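Local coordinates for gamma-glutamyltranspeptidase (Streptomyces lincolnensis, PDB 6J3A), which probably cleaves or transfers gamma-glutamyl-type groups, as a gamma-glutamyltranspeptidase-family member of the N-terminal nucleophile (Ntn) hydrolase clan, at residues E223-Q228 with F454-R459; P99-L104 with T161-S166; A106-A111 with A251-T256; A167-P172 with N446-E451; A190-L195 with E214-G219. All blocks are in the same frame, centred on the assembly; numbering follows the deposited sequence.

Contact 1: residues E223-Q228 with F454-R459; sequences EALVRQ and FPLGTR
Phe454, the first residue of its segment to reach helix 220-229, brings the CE1 corner of its ring to 4.5 Å from CD2 of Leu225. The methyl approaches the ring on a slant, and at this distance it is a light van der Waals touch. A chi1 of 54° sets the phenyl group between its own backbone N and carbonyl carbon, and so swings the ring toward the helix even though its first bond does not aim there. Leu456 then makes the main contact, its CB aimed at Leu225. The two leucine side chains cross obliquely, with Leu456 CD2 lying 3.7 Å from Leu225 CD2. The branch point follows closely, Leu456 CG being 4.1 Å from the same CD2 methyl. The other methyl, Leu456 CD1, lies 3.8 Å from Leu225 O, so one prong of the fork meets the side chain and the other the helix backbone. All three touching residues are buried, and dispersion between methyls and ring is what joins the segments. From Gly457 onward the chain leaves the helix, and Arg459 pairs with Glu60. Leu456 O accepts from Asn446 ND2, which fixes the backbone where the leucine projects. The contact thus lies between helix 220-229 and the second arm of the short, weakly bonded antiparallel pair 448-449/454-455; Val449 of the first arm also touches Leu225, and Trp216 of helix 205-217 borders both Leu225 and Phe454.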
# COMPACT_ATOMS: atom_id res chain seq x y z
N GLU A 223 5.52 -38.76 9.90
CA GLU A 223 5.77 -39.47 11.15
C GLU A 223 5.34 -38.65 12.36
O GLU A 223 4.59 -39.14 13.21
CB GLU A 223 7.26 -39.84 11.26
CG GLU A 223 7.62 -41.05 10.40
CD GLU A 223 9.11 -41.24 10.19
OE1 GLU A 223 9.94 -40.50 10.78
OE2 GLU A 223 9.47 -42.16 9.42
N ALA A 224 5.79 -37.40 12.41
CA ALA A 224 5.47 -36.49 13.51
C ALA A 224 3.98 -36.12 13.61
O ALA A 224 3.43 -36.00 14.70
CB ALA A 224 6.31 -35.23 13.38
N LEU A 225 3.36 -35.93 12.45
CA LEU A 225 1.96 -35.55 12.38
C LEU A 225 1.07 -36.66 12.92
O LEU A 225 0.15 -36.41 13.71
CB LEU A 225 1.57 -35.26 10.93
CG LEU A 225 2.11 -33.97 10.33
CD1 LEU A 225 2.01 -34.02 8.82
CD2 LEU A 225 1.36 -32.75 10.85
N VAL A 226 1.36 -37.89 12.49
CA VAL A 226 0.65 -39.09 12.96
C VAL A 226 0.90 -39.27 14.46
O VAL A 226 -0.05 -39.40 15.24
CB VAL A 226 1.08 -40.35 12.18
CG1 VAL A 226 0.40 -41.61 12.72
CG2 VAL A 226 0.71 -40.22 10.71
N ARG A 227 2.17 -39.26 14.84
CA ARG A 227 2.56 -39.34 16.25
C ARG A 227 1.78 -38.35 17.14
O ARG A 227 1.33 -38.71 18.21
CB ARG A 227 4.08 -39.16 16.39
CG ARG A 227 4.66 -39.56 17.74
CD ARG A 227 6.16 -39.30 17.83
NE ARG A 227 6.92 -39.97 16.75
CZ ARG A 227 7.72 -39.38 15.85
NH1 ARG A 227 7.94 -38.07 15.84
NH2 ARG A 227 8.32 -40.14 14.93
N GLN A 228 1.60 -37.12 16.67
CA GLN A 228 0.84 -36.10 17.42
C GLN A 228 -0.65 -36.40 17.45
O GLN A 228 -1.33 -36.12 18.44
CB GLN A 228 0.99 -34.71 16.78
CG GLN A 228 1.36 -33.55 17.69
CD GLN A 228 0.88 -33.59 19.12
OE1 GLN A 228 -0.31 -33.51 19.40
NE2 GLN A 228 1.82 -33.61 20.04
N PHE A 454 4.37 -26.55 14.16
CA PHE A 454 2.99 -26.13 13.83
C PHE A 454 2.01 -27.27 14.13
O PHE A 454 2.43 -28.42 14.18
CB PHE A 454 2.88 -25.70 12.36
CG PHE A 454 3.38 -26.73 11.39
CD1 PHE A 454 2.54 -27.74 10.94
CD2 PHE A 454 4.69 -26.69 10.94
CE1 PHE A 454 3.01 -28.69 10.04
CE2 PHE A 454 5.16 -27.64 10.05
CZ PHE A 454 4.32 -28.64 9.59
N PRO A 455 0.71 -26.94 14.31
CA PRO A 455 -0.31 -27.94 14.59
C PRO A 455 -1.06 -28.47 13.36
O PRO A 455 -0.95 -27.94 12.26
CB PRO A 455 -1.29 -27.16 15.47
CG PRO A 455 -1.21 -25.76 14.97
CD PRO A 455 0.14 -25.58 14.33
N LEU A 456 -1.84 -29.51 13.61
CA LEU A 456 -2.83 -30.01 12.67
C LEU A 456 -4.07 -29.12 12.58
O LEU A 456 -4.36 -28.29 13.48
CB LEU A 456 -3.27 -31.43 13.08
CG LEU A 456 -2.24 -32.53 12.79
CD1 LEU A 456 -2.48 -33.73 13.69
CD2 LEU A 456 -2.30 -32.95 11.33
N GLY A 457 -4.81 -29.32 11.50
CA GLY A 457 -6.00 -28.53 11.19
C GLY A 457 -7.22 -28.96 11.96
O GLY A 457 -7.14 -29.82 12.84
N THR A 458 -8.36 -28.34 11.64
CA THR A 458 -9.62 -28.62 12.32
C THR A 458 -10.84 -28.55 11.38
O THR A 458 -11.93 -28.16 11.81
CB THR A 458 -9.85 -27.61 13.46
OG1 THR A 458 -9.83 -26.28 12.93
CG2 THR A 458 -8.78 -27.76 14.55
N ARG A 459 -10.65 -28.93 10.12
CA ARG A 459 -11.70 -28.69 9.10
C ARG A 459 -12.85 -29.70 9.16
O ARG A 459 -13.96 -29.38 8.75
CB ARG A 459 -11.11 -28.63 7.70
CG ARG A 459 -11.99 -27.96 6.63
CD ARG A 459 -12.27 -26.48 6.88
NE ARG A 459 -11.03 -25.71 7.01
CZ ARG A 459 -10.95 -24.40 7.22
NH1 ARG A 459 -12.05 -23.66 7.34
NH2 ARG A 459 -9.75 -23.83 7.34

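Contact 2: residues P99-L104 with T161-S166; sequences PGTGPL and TEWTTS
Trp163 meets Thr101 with the far rim of its indole: CH2 lies 4.0 Å and CZ2 4.1 Å from Thr101 CB. The threonine carbon sits in the plane of the ring, at its edge, with the two branches OG1 and CG2 somewhat farther from the rim than CB itself. Beside it, Gly102 N stands 4.5 Å from Trp163 CZ2, a loose approach. Gly102 has backbone angles (phi 87°, psi 173°) at which a side chain would jam against the preceding carbonyl O and against Pro103 CD, so the turn here calls for glycine. The tryptophan belongs to a short link between consecutive helices, 156-161 and 164-170, where it holds the N-cap position of the second; its side chain leaves that junction toward the loop that precedes helix 111-122. With CG beside the backbone N (chi1 -57°), the indole reaches across a gap in which even the nearest CA atoms, those of Gly102 and Trp163, are 9.9 Å apart. A second shell fixes the ring's rotation: Trp163 NE1 donates to Met234 O of strand 233-234, while Leu158, Thr233 and Pro447 pack around the indole. On the loop side, Thr101 OG1 is joined by a weak hydrogen bond to Thr236 N, and the Gly102 backbone bonds to Ser445. At the start of the helix, Ser166 N makes a weak bond of 3.1 Å to Trp163 O.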
# COMPACT_ATOMS: atom_id res chain seq x y z
N PRO A 99 -15.74 -31.85 17.38
CA PRO A 99 -15.16 -30.78 18.19
C PRO A 99 -14.49 -29.66 17.38
O PRO A 99 -13.95 -29.90 16.30
CB PRO A 99 -14.11 -31.50 19.04
CG PRO A 99 -14.51 -32.93 19.05
CD PRO A 99 -15.23 -33.18 17.76
N GLY A 100 -14.53 -28.44 17.93
CA GLY A 100 -13.84 -27.30 17.34
C GLY A 100 -12.32 -27.40 17.40
O GLY A 100 -11.63 -26.76 16.61
N THR A 101 -11.81 -28.20 18.33
CA THR A 101 -10.37 -28.35 18.53
C THR A 101 -9.93 -29.80 18.56
O THR A 101 -10.74 -30.72 18.54
CB THR A 101 -9.99 -27.68 19.85
OG1 THR A 101 -10.73 -28.30 20.91
CG2 THR A 101 -10.32 -26.18 19.81
N GLY A 102 -8.62 -30.01 18.60
CA GLY A 102 -8.08 -31.33 18.84
C GLY A 102 -7.94 -32.14 17.57
O GLY A 102 -8.39 -31.70 16.52
N PRO A 103 -7.32 -33.34 17.66
CA PRO A 103 -6.97 -34.16 16.51
C PRO A 103 -8.14 -34.90 15.86
O PRO A 103 -7.97 -35.39 14.74
CB PRO A 103 -5.94 -35.14 17.07
CG PRO A 103 -6.31 -35.29 18.50
CD PRO A 103 -6.91 -33.98 18.92
N LEU A 104 -9.30 -34.97 16.52
CA LEU A 104 -10.52 -35.50 15.88
C LEU A 104 -11.06 -34.58 14.78
O LEU A 104 -11.74 -35.04 13.87
CB LEU A 104 -11.64 -35.78 16.89
CG LEU A 104 -11.51 -36.98 17.83
CD1 LEU A 104 -12.60 -36.89 18.89
CD2 LEU A 104 -11.60 -38.29 17.08
N THR A 161 -1.44 -25.56 30.74
CA THR A 161 -1.90 -26.71 31.51
C THR A 161 -2.08 -27.97 30.68
O THR A 161 -2.04 -29.07 31.22
CB THR A 161 -3.26 -26.43 32.20
OG1 THR A 161 -4.31 -26.39 31.22
CG2 THR A 161 -3.23 -25.12 33.01
N GLU A 162 -2.28 -27.81 29.38
CA GLU A 162 -2.77 -28.91 28.54
C GLU A 162 -1.94 -29.09 27.27
O GLU A 162 -1.31 -30.14 27.11
CB GLU A 162 -4.26 -28.66 28.26
CG GLU A 162 -5.16 -29.89 28.22
CD GLU A 162 -5.13 -30.77 29.46
OE1 GLU A 162 -5.83 -30.47 30.45
OE2 GLU A 162 -4.46 -31.81 29.40
N TRP A 163 -1.90 -28.09 26.38
CA TRP A 163 -1.12 -28.15 25.12
C TRP A 163 0.25 -27.52 25.31
O TRP A 163 0.53 -26.43 24.81
CB TRP A 163 -1.82 -27.46 23.94
CG TRP A 163 -3.20 -27.99 23.60
CD1 TRP A 163 -3.80 -29.12 24.08
CD2 TRP A 163 -4.13 -27.40 22.69
NE1 TRP A 163 -5.05 -29.26 23.54
CE2 TRP A 163 -5.28 -28.21 22.69
CE3 TRP A 163 -4.10 -26.25 21.89
CZ2 TRP A 163 -6.40 -27.92 21.90
CZ3 TRP A 163 -5.21 -25.95 21.12
CH2 TRP A 163 -6.35 -26.79 21.14
N THR A 164 1.10 -28.23 26.03
CA THR A 164 2.38 -27.67 26.45
C THR A 164 3.37 -27.48 25.31
O THR A 164 4.27 -26.65 25.42
CB THR A 164 3.03 -28.52 27.56
OG1 THR A 164 3.13 -29.88 27.14
CG2 THR A 164 2.22 -28.43 28.85
N THR A 165 3.21 -28.24 24.23
CA THR A 165 4.07 -28.06 23.05
C THR A 165 3.80 -26.73 22.35
O THR A 165 4.70 -26.18 21.70
CB THR A 165 3.89 -29.20 22.03
OG1 THR A 165 2.51 -29.33 21.70
CG2 THR A 165 4.43 -30.51 22.61
N SER A 166 2.57 -26.22 22.46
CA SER A 166 2.21 -24.91 21.94
C SER A 166 2.70 -23.77 22.83
O SER A 166 3.08 -22.70 22.33
CB SER A 166 0.69 -24.80 21.74
OG SER A 166 0.25 -25.67 20.71

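Contact 3: residues A106-A111 with A251-T256; sequences AAVPGA and AGWSAT
The loop that leads into helix 111-122 packs here on the connection between helix 247-252 and strand 256-265, with Val108, Pro109 and Gly110 lined up against the indole of Trp253. Gly110 comes closest: its CA lies 3.3 Å from Trp253 CH2 and 3.5 Å from Trp253 CZ3, approaching the benzo end on a slant. Gly110 O is also near, 3.5 Å from Trp253 CH2. A side chain at Gly110 would put its CB tightly against the same CH2 corner, so the lack of one is what lets the ring settle so near the backbone. Pro109 contributes its carbonyl O, 3.9 Å from Trp253 CZ3. Where the side chain leaves the backbone, Val108 CG1 rests 4.0 Å from Trp253 CB, the two side chains sliding past each other in opposite directions. The indole extends along the loop because its CG is anti to the backbone N (chi1 -173°). Within its own segment the ring is met on one face by Ala255 N, 3.4 Å above the plane and displaced toward the rim; that N-H is spoken for by Asp113 OD2 of helix 111-122. Trp253 O accepts from Arg217 NH2, which anchors the backbone behind the ring. With an alanine in place of Trp253, the indole is lost, a gap would probably open against Gly110 and the Pro109 carbonyl, and Val108 CG1 would keep only the CB. Chemically this is a fit of shape, the benzo end of an indole, met on a slant, against a bare backbone and one methyl, and its strength probably depends on close apposition instead of paired polar groups.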
# COMPACT_ATOMS: atom_id res chain seq x y z
N ALA A 106 -9.06 -32.71 12.79
CA ALA A 106 -8.07 -32.66 11.69
C ALA A 106 -8.47 -33.49 10.47
O ALA A 106 -8.65 -34.71 10.58
CB ALA A 106 -6.71 -33.12 12.18
N ALA A 107 -8.59 -32.83 9.32
CA ALA A 107 -8.62 -33.54 8.04
C ALA A 107 -7.18 -33.83 7.65
O ALA A 107 -6.27 -33.27 8.25
CB ALA A 107 -9.31 -32.70 6.99
N VAL A 108 -6.97 -34.68 6.65
CA VAL A 108 -5.61 -34.93 6.13
C VAL A 108 -5.08 -33.57 5.65
O VAL A 108 -5.77 -32.87 4.93
CB VAL A 108 -5.60 -35.93 4.94
CG1 VAL A 108 -4.20 -36.04 4.34
CG2 VAL A 108 -6.08 -37.30 5.36
N PRO A 109 -3.87 -33.16 6.09
CA PRO A 109 -3.37 -31.86 5.62
C PRO A 109 -3.21 -31.79 4.10
O PRO A 109 -2.55 -32.66 3.52
CB PRO A 109 -2.02 -31.73 6.32
CG PRO A 109 -2.17 -32.53 7.56
CD PRO A 109 -3.09 -33.67 7.22
N GLY A 110 -3.82 -30.79 3.48
CA GLY A 110 -3.88 -30.70 2.02
C GLY A 110 -3.12 -29.57 1.35
O GLY A 110 -2.79 -29.65 0.16
N ALA A 111 -2.84 -28.52 2.11
CA ALA A 111 -2.20 -27.33 1.58
C ALA A 111 -0.80 -27.59 1.03
O ALA A 111 -0.47 -27.13 -0.06
CB ALA A 111 -2.14 -26.25 2.64
N ALA A 251 -0.01 -41.15 3.35
CA ALA A 251 0.68 -41.77 2.21
C ALA A 251 -0.19 -41.83 0.92
O ALA A 251 0.33 -41.69 -0.19
CB ALA A 251 1.19 -43.16 2.59
N GLY A 252 -1.49 -42.02 1.10
CA GLY A 252 -2.42 -42.16 -0.03
C GLY A 252 -2.95 -40.89 -0.67
O GLY A 252 -3.41 -40.92 -1.82
N TRP A 253 -2.89 -39.77 0.04
CA TRP A 253 -3.58 -38.54 -0.39
C TRP A 253 -2.67 -37.60 -1.16
O TRP A 253 -1.56 -37.32 -0.76
CB TRP A 253 -4.23 -37.79 0.79
CG TRP A 253 -5.08 -36.63 0.33
CD1 TRP A 253 -6.41 -36.65 0.04
CD2 TRP A 253 -4.64 -35.30 0.05
NE1 TRP A 253 -6.83 -35.41 -0.38
CE2 TRP A 253 -5.76 -34.57 -0.39
CE3 TRP A 253 -3.40 -34.66 0.14
CZ2 TRP A 253 -5.68 -33.21 -0.73
CZ3 TRP A 253 -3.31 -33.32 -0.21
CH2 TRP A 253 -4.45 -32.61 -0.64
N SER A 254 -3.20 -37.09 -2.27
CA SER A 254 -2.55 -36.07 -3.08
C SER A 254 -3.58 -35.00 -3.37
O SER A 254 -4.79 -35.27 -3.40
CB SER A 254 -2.09 -36.65 -4.42
OG SER A 254 -1.00 -37.53 -4.24
N ALA A 255 -3.10 -33.79 -3.61
CA ALA A 255 -3.94 -32.74 -4.15
C ALA A 255 -4.29 -33.10 -5.59
O ALA A 255 -3.50 -33.76 -6.29
CB ALA A 255 -3.20 -31.42 -4.09
N THR A 256 -5.48 -32.70 -6.01
CA THR A 256 -5.98 -33.01 -7.35
C THR A 256 -6.45 -31.75 -8.07
O THR A 256 -6.69 -30.73 -7.43
CB THR A 256 -7.17 -33.98 -7.30
OG1 THR A 256 -8.15 -33.49 -6.39
CG2 THR A 256 -6.70 -35.34 -6.85

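Contact 4: residues A167-P172 with N446-E451; sequences ADVYLP and NPVVPE
Val448 has more surface buried here than any other residue of the two segments, and it uses both arms of its fork. Its CG1 lies 4.0 Å from Val169 CG2, methyl to methyl, with the two valine side chains crossing at about a right angle. The second arm, CG2, reaches 4.1 Å from Tyr170 CE2, coming to the edge of the phenol ring close to its plane. With CG1 anti to the backbone N (chi1 166°), the fork is turned so that one methyl faces Val169 and the other Tyr170. Val169 has a similar fork: while CG2 faces Val448, CG1 lies over one face of the neighbouring Tyr170 ring, 3.8 Å above its plane and offset toward the rim. Tyr170 is therefore touched by valines at both face and edge, and Pro52, Val152, Phe159 and Leu443 add to its surroundings. Val169 and Tyr170 lie in the last turn of helix 164-170, which Leu171 N closes with a 2.7 Å bond to Ala167 O. The polar backbone of Val448 is satisfied by the same helix, its N by Ser166 OG and its O by Thr165 OG1, so the strand is hooked to the helix beside the apolar touch. The result is a helix packed against the first arm of a small, weakly bonded antiparallel hairpin, 448-449 with 454-455.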
# COMPACT_ATOMS: atom_id res chain seq x y z
N ALA A 167 2.68 -23.99 24.15
CA ALA A 167 3.32 -23.08 25.10
C ALA A 167 4.82 -22.90 24.81
O ALA A 167 5.31 -21.78 24.83
CB ALA A 167 3.11 -23.57 26.52
N ASP A 168 5.51 -24.00 24.50
CA ASP A 168 6.95 -23.96 24.14
C ASP A 168 7.27 -23.03 22.98
O ASP A 168 8.33 -22.41 22.95
CB ASP A 168 7.47 -25.36 23.75
CG ASP A 168 7.47 -26.35 24.91
OD1 ASP A 168 7.48 -25.92 26.08
OD2 ASP A 168 7.46 -27.57 24.64
N VAL A 169 6.36 -22.95 22.02
CA VAL A 169 6.55 -22.16 20.81
C VAL A 169 6.00 -20.73 20.98
O VAL A 169 6.67 -19.77 20.60
CB VAL A 169 5.91 -22.86 19.60
CG1 VAL A 169 5.99 -21.99 18.35
CG2 VAL A 169 6.59 -24.20 19.36
N TYR A 170 4.80 -20.61 21.56
CA TYR A 170 4.09 -19.33 21.61
C TYR A 170 4.13 -18.59 22.96
O TYR A 170 3.79 -17.41 23.02
CB TYR A 170 2.64 -19.52 21.14
CG TYR A 170 2.56 -19.80 19.65
CD1 TYR A 170 2.77 -18.78 18.71
CD2 TYR A 170 2.31 -21.08 19.17
CE1 TYR A 170 2.71 -19.03 17.34
CE2 TYR A 170 2.25 -21.34 17.79
CZ TYR A 170 2.45 -20.31 16.89
OH TYR A 170 2.39 -20.58 15.53
N LEU A 171 4.54 -19.28 24.01
CA LEU A 171 4.69 -18.69 25.34
C LEU A 171 6.08 -19.00 25.90
O LEU A 171 6.19 -19.44 27.05
CB LEU A 171 3.61 -19.23 26.28
CG LEU A 171 2.13 -18.94 25.99
CD1 LEU A 171 1.28 -19.62 27.04
CD2 LEU A 171 1.83 -17.45 25.98
N PRO A 172 7.15 -18.79 25.11
CA PRO A 172 8.48 -19.02 25.68
C PRO A 172 8.69 -18.15 26.92
O PRO A 172 8.50 -16.93 26.85
CB PRO A 172 9.43 -18.57 24.56
CG PRO A 172 8.62 -17.62 23.73
CD PRO A 172 7.22 -18.15 23.78
N ASN A 446 -5.12 -26.61 17.87
CA ASN A 446 -4.44 -27.88 18.12
C ASN A 446 -3.08 -27.64 18.77
O ASN A 446 -2.44 -26.61 18.52
CB ASN A 446 -4.26 -28.71 16.84
CG ASN A 446 -5.33 -29.78 16.67
OD1 ASN A 446 -5.47 -30.68 17.50
ND2 ASN A 446 -6.07 -29.71 15.57
N PRO A 447 -2.62 -28.60 19.58
CA PRO A 447 -1.27 -28.47 20.09
C PRO A 447 -0.25 -28.54 18.95
O PRO A 447 -0.44 -29.29 17.99
CB PRO A 447 -1.13 -29.70 21.00
CG PRO A 447 -2.02 -30.72 20.36
CD PRO A 447 -3.20 -29.92 19.89
N VAL A 448 0.82 -27.77 19.07
CA VAL A 448 1.93 -27.85 18.15
C VAL A 448 2.52 -29.25 18.09
O VAL A 448 2.77 -29.88 19.11
CB VAL A 448 3.04 -26.84 18.53
CG1 VAL A 448 4.36 -27.12 17.81
CG2 VAL A 448 2.57 -25.42 18.23
N VAL A 449 2.73 -29.73 16.87
CA VAL A 449 3.53 -30.93 16.63
C VAL A 449 4.99 -30.57 16.96
O VAL A 449 5.64 -29.87 16.18
CB VAL A 449 3.41 -31.42 15.17
CG1 VAL A 449 4.19 -32.72 14.98
CG2 VAL A 449 1.95 -31.59 14.75
N PRO A 450 5.50 -31.05 18.12
CA PRO A 450 6.71 -30.45 18.69
C PRO A 450 7.93 -30.45 17.75
O PRO A 450 8.63 -29.43 17.69
CB PRO A 450 6.97 -31.29 19.96
CG PRO A 450 6.19 -32.54 19.81
CD PRO A 450 5.08 -32.27 18.83
N GLU A 451 8.13 -31.52 16.99
CA GLU A 451 9.31 -31.60 16.10
C GLU A 451 9.14 -30.83 14.78
O GLU A 451 10.11 -30.71 14.01
CB GLU A 451 9.79 -33.04 15.86
CG GLU A 451 8.76 -34.08 15.45
CD GLU A 451 8.11 -34.79 16.64
OE1 GLU A 451 7.13 -34.24 17.19
OE2 GLU A 451 8.58 -35.89 17.02

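Contact 5: residues A190-L195 with E214-G219; sequences ATWKRL and EVWRTG
Trp192 and Trp216 meet rim to rim: Trp192 CH2 lies 4.0 Å from Trp216 CZ3, each atom near the plane of the other ring. The two indole planes are tilted by only about 23°, so the rings continue one another side by side and neither lies over the other's face. Neither side chain starts out pointing at its partner. Trp216 has CG anti to its backbone N (chi1 -176°), while in Trp192 CG lies beside the N, and the length of both indoles brings the benzo corners together between the helices. Nearer the backbones, Leu195 CG stands 4.5 Å from Val215 CG1, a looser touch where the chains come nearest, 7.1 Å between Leu195 CA and Val215 CA. Other aromatic neighbours adjoin both rings: Trp216 stacks with Phe112, and Trp192 meets Phe45 edge-to-face. The contact joins two helices that follow each other in the chain, 186-200 and 205-217. The far side of helix 205-217 carries the charges: Arg217 NH1 donates to Glu214 OE1 at 2.7 Å, on the syn side of the carboxylate and in the guanidinium plane. At the helix end Glu214 O is gripped twice, by Thr218 N at 2.7 Å and by Thr218 OG1 at 2.8 Å, the latter tilted 32° from the carbonyl plane and on the opposite face. These polar bonds shape the last turn, and Arg217 NH2 also reaches Trp253 O, whereas the side-chain touches between the two segments are apolar and probably gain their stability from burying aromatic and aliphatic carbon.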
# COMPACT_ATOMS: atom_id res chain seq x y z
N ALA A 190 13.60 -24.58 11.10
CA ALA A 190 14.40 -25.82 11.02
C ALA A 190 13.76 -26.92 10.14
O ALA A 190 14.46 -27.66 9.42
CB ALA A 190 14.65 -26.37 12.42
N THR A 191 12.43 -26.98 10.21
CA THR A 191 11.64 -27.96 9.47
C THR A 191 11.74 -27.79 7.95
O THR A 191 11.90 -28.79 7.23
CB THR A 191 10.16 -27.90 9.91
OG1 THR A 191 10.07 -28.12 11.32
CG2 THR A 191 9.30 -28.96 9.18
N TRP A 192 11.63 -26.56 7.46
CA TRP A 192 11.80 -26.30 6.02
C TRP A 192 13.26 -26.48 5.60
O TRP A 192 13.54 -26.95 4.50
CB TRP A 192 11.31 -24.91 5.59
CG TRP A 192 9.85 -24.61 5.84
CD1 TRP A 192 9.32 -23.40 6.21
CD2 TRP A 192 8.73 -25.50 5.72
NE1 TRP A 192 7.96 -23.49 6.34
CE2 TRP A 192 7.57 -24.77 6.05
CE3 TRP A 192 8.60 -26.86 5.39
CZ2 TRP A 192 6.30 -25.34 6.05
CZ3 TRP A 192 7.34 -27.42 5.39
CH2 TRP A 192 6.21 -26.66 5.71
N LYS A 193 14.19 -26.11 6.47
CA LYS A 193 15.60 -26.29 6.17
C LYS A 193 15.94 -27.75 5.97
O LYS A 193 16.62 -28.11 5.01
CB LYS A 193 16.48 -25.69 7.26
CG LYS A 193 16.62 -24.18 7.18
CD LYS A 193 17.77 -23.74 8.06
CE LYS A 193 17.82 -22.24 8.26
NZ LYS A 193 18.70 -21.97 9.43
N ARG A 194 15.47 -28.59 6.89
CA ARG A 194 15.69 -30.02 6.78
C ARG A 194 15.05 -30.57 5.50
O ARG A 194 15.71 -31.27 4.72
CB ARG A 194 15.15 -30.76 8.00
CG ARG A 194 15.55 -32.23 8.02
CD ARG A 194 15.04 -32.98 9.23
NE ARG A 194 15.12 -34.43 9.02
CZ ARG A 194 14.74 -35.35 9.91
NH1 ARG A 194 14.24 -34.99 11.09
NH2 ARG A 194 14.85 -36.64 9.61
N LEU A 195 13.78 -30.22 5.31
CA LEU A 195 13.05 -30.55 4.09
C LEU A 195 13.91 -30.27 2.87
O LEU A 195 14.17 -31.18 2.07
CB LEU A 195 11.75 -29.73 4.00
CG LEU A 195 10.68 -30.16 3.00
CD1 LEU A 195 9.36 -29.48 3.31
CD2 LEU A 195 11.06 -29.84 1.57
N GLU A 214 6.90 -36.32 -0.97
CA GLU A 214 7.07 -37.58 -0.26
C GLU A 214 7.61 -37.44 1.16
O GLU A 214 7.30 -38.26 2.03
CB GLU A 214 7.96 -38.52 -1.06
CG GLU A 214 7.34 -38.96 -2.38
CD GLU A 214 6.00 -39.68 -2.22
OE1 GLU A 214 5.15 -39.52 -3.13
OE2 GLU A 214 5.80 -40.39 -1.21
N VAL A 215 8.42 -36.41 1.40
CA VAL A 215 8.87 -36.08 2.75
C VAL A 215 7.69 -35.66 3.64
O VAL A 215 7.60 -36.09 4.79
CB VAL A 215 9.96 -35.00 2.73
CG1 VAL A 215 10.27 -34.49 4.14
CG2 VAL A 215 11.22 -35.56 2.10
N TRP A 216 6.79 -34.85 3.10
CA TRP A 216 5.56 -34.50 3.80
C TRP A 216 4.67 -35.72 4.02
O TRP A 216 4.05 -35.87 5.07
CB TRP A 216 4.76 -33.43 3.04
CG TRP A 216 3.55 -33.00 3.80
CD1 TRP A 216 2.35 -33.66 3.87
CD2 TRP A 216 3.42 -31.86 4.66
NE1 TRP A 216 1.49 -32.99 4.71
CE2 TRP A 216 2.12 -31.88 5.20
CE3 TRP A 216 4.28 -30.81 5.01
CZ2 TRP A 216 1.65 -30.89 6.07
CZ3 TRP A 216 3.81 -29.83 5.89
CH2 TRP A 216 2.50 -29.88 6.41
N ARG A 217 4.63 -36.58 3.01
CA ARG A 217 3.67 -37.69 2.93
C ARG A 217 4.04 -38.96 3.67
O ARG A 217 3.18 -39.59 4.29
CB ARG A 217 3.50 -38.07 1.47
CG ARG A 217 2.08 -38.40 1.10
CD ARG A 217 1.67 -37.60 -0.11
NE ARG A 217 2.36 -38.07 -1.31
CZ ARG A 217 1.76 -38.51 -2.41
NH1 ARG A 217 2.50 -38.91 -3.44
NH2 ARG A 217 0.43 -38.56 -2.52
N THR A 218 5.30 -39.35 3.53
CA THR A 218 5.85 -40.57 4.14
C THR A 218 7.08 -40.35 5.02
O THR A 218 7.48 -41.27 5.73
CB THR A 218 6.24 -41.58 3.05
OG1 THR A 218 7.25 -41.02 2.19
CG2 THR A 218 5.02 -41.97 2.21
N GLY A 219 7.66 -39.15 4.99
CA GLY A 219 8.93 -38.85 5.66
C GLY A 219 8.78 -38.34 7.09
O GLY A 219 7.77 -38.60 7.75

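From the N terminus, contact 2 opens first and closes the loop from 99-104 to 161-166, over a largely helical stretch. Contact 3 starts inside it at 106-111, crosses it, and closes only at 251-256, where the chain enters strand 256-265. Contact 4 leaves from the same helix 164-170 that ends contact 2, crosses contact 3 and returns at 446-451. Contact 5, between successive helices 186-200 and 205-217, lies within the spans of both contacts 3 and 4. Contact 1 opens after it at 223-228 and crosses both of them, closing at 454-459. Contacts 1 and 4 share the hairpin 448-449/454-455, and Trp216 links contacts 1, 3 and 5.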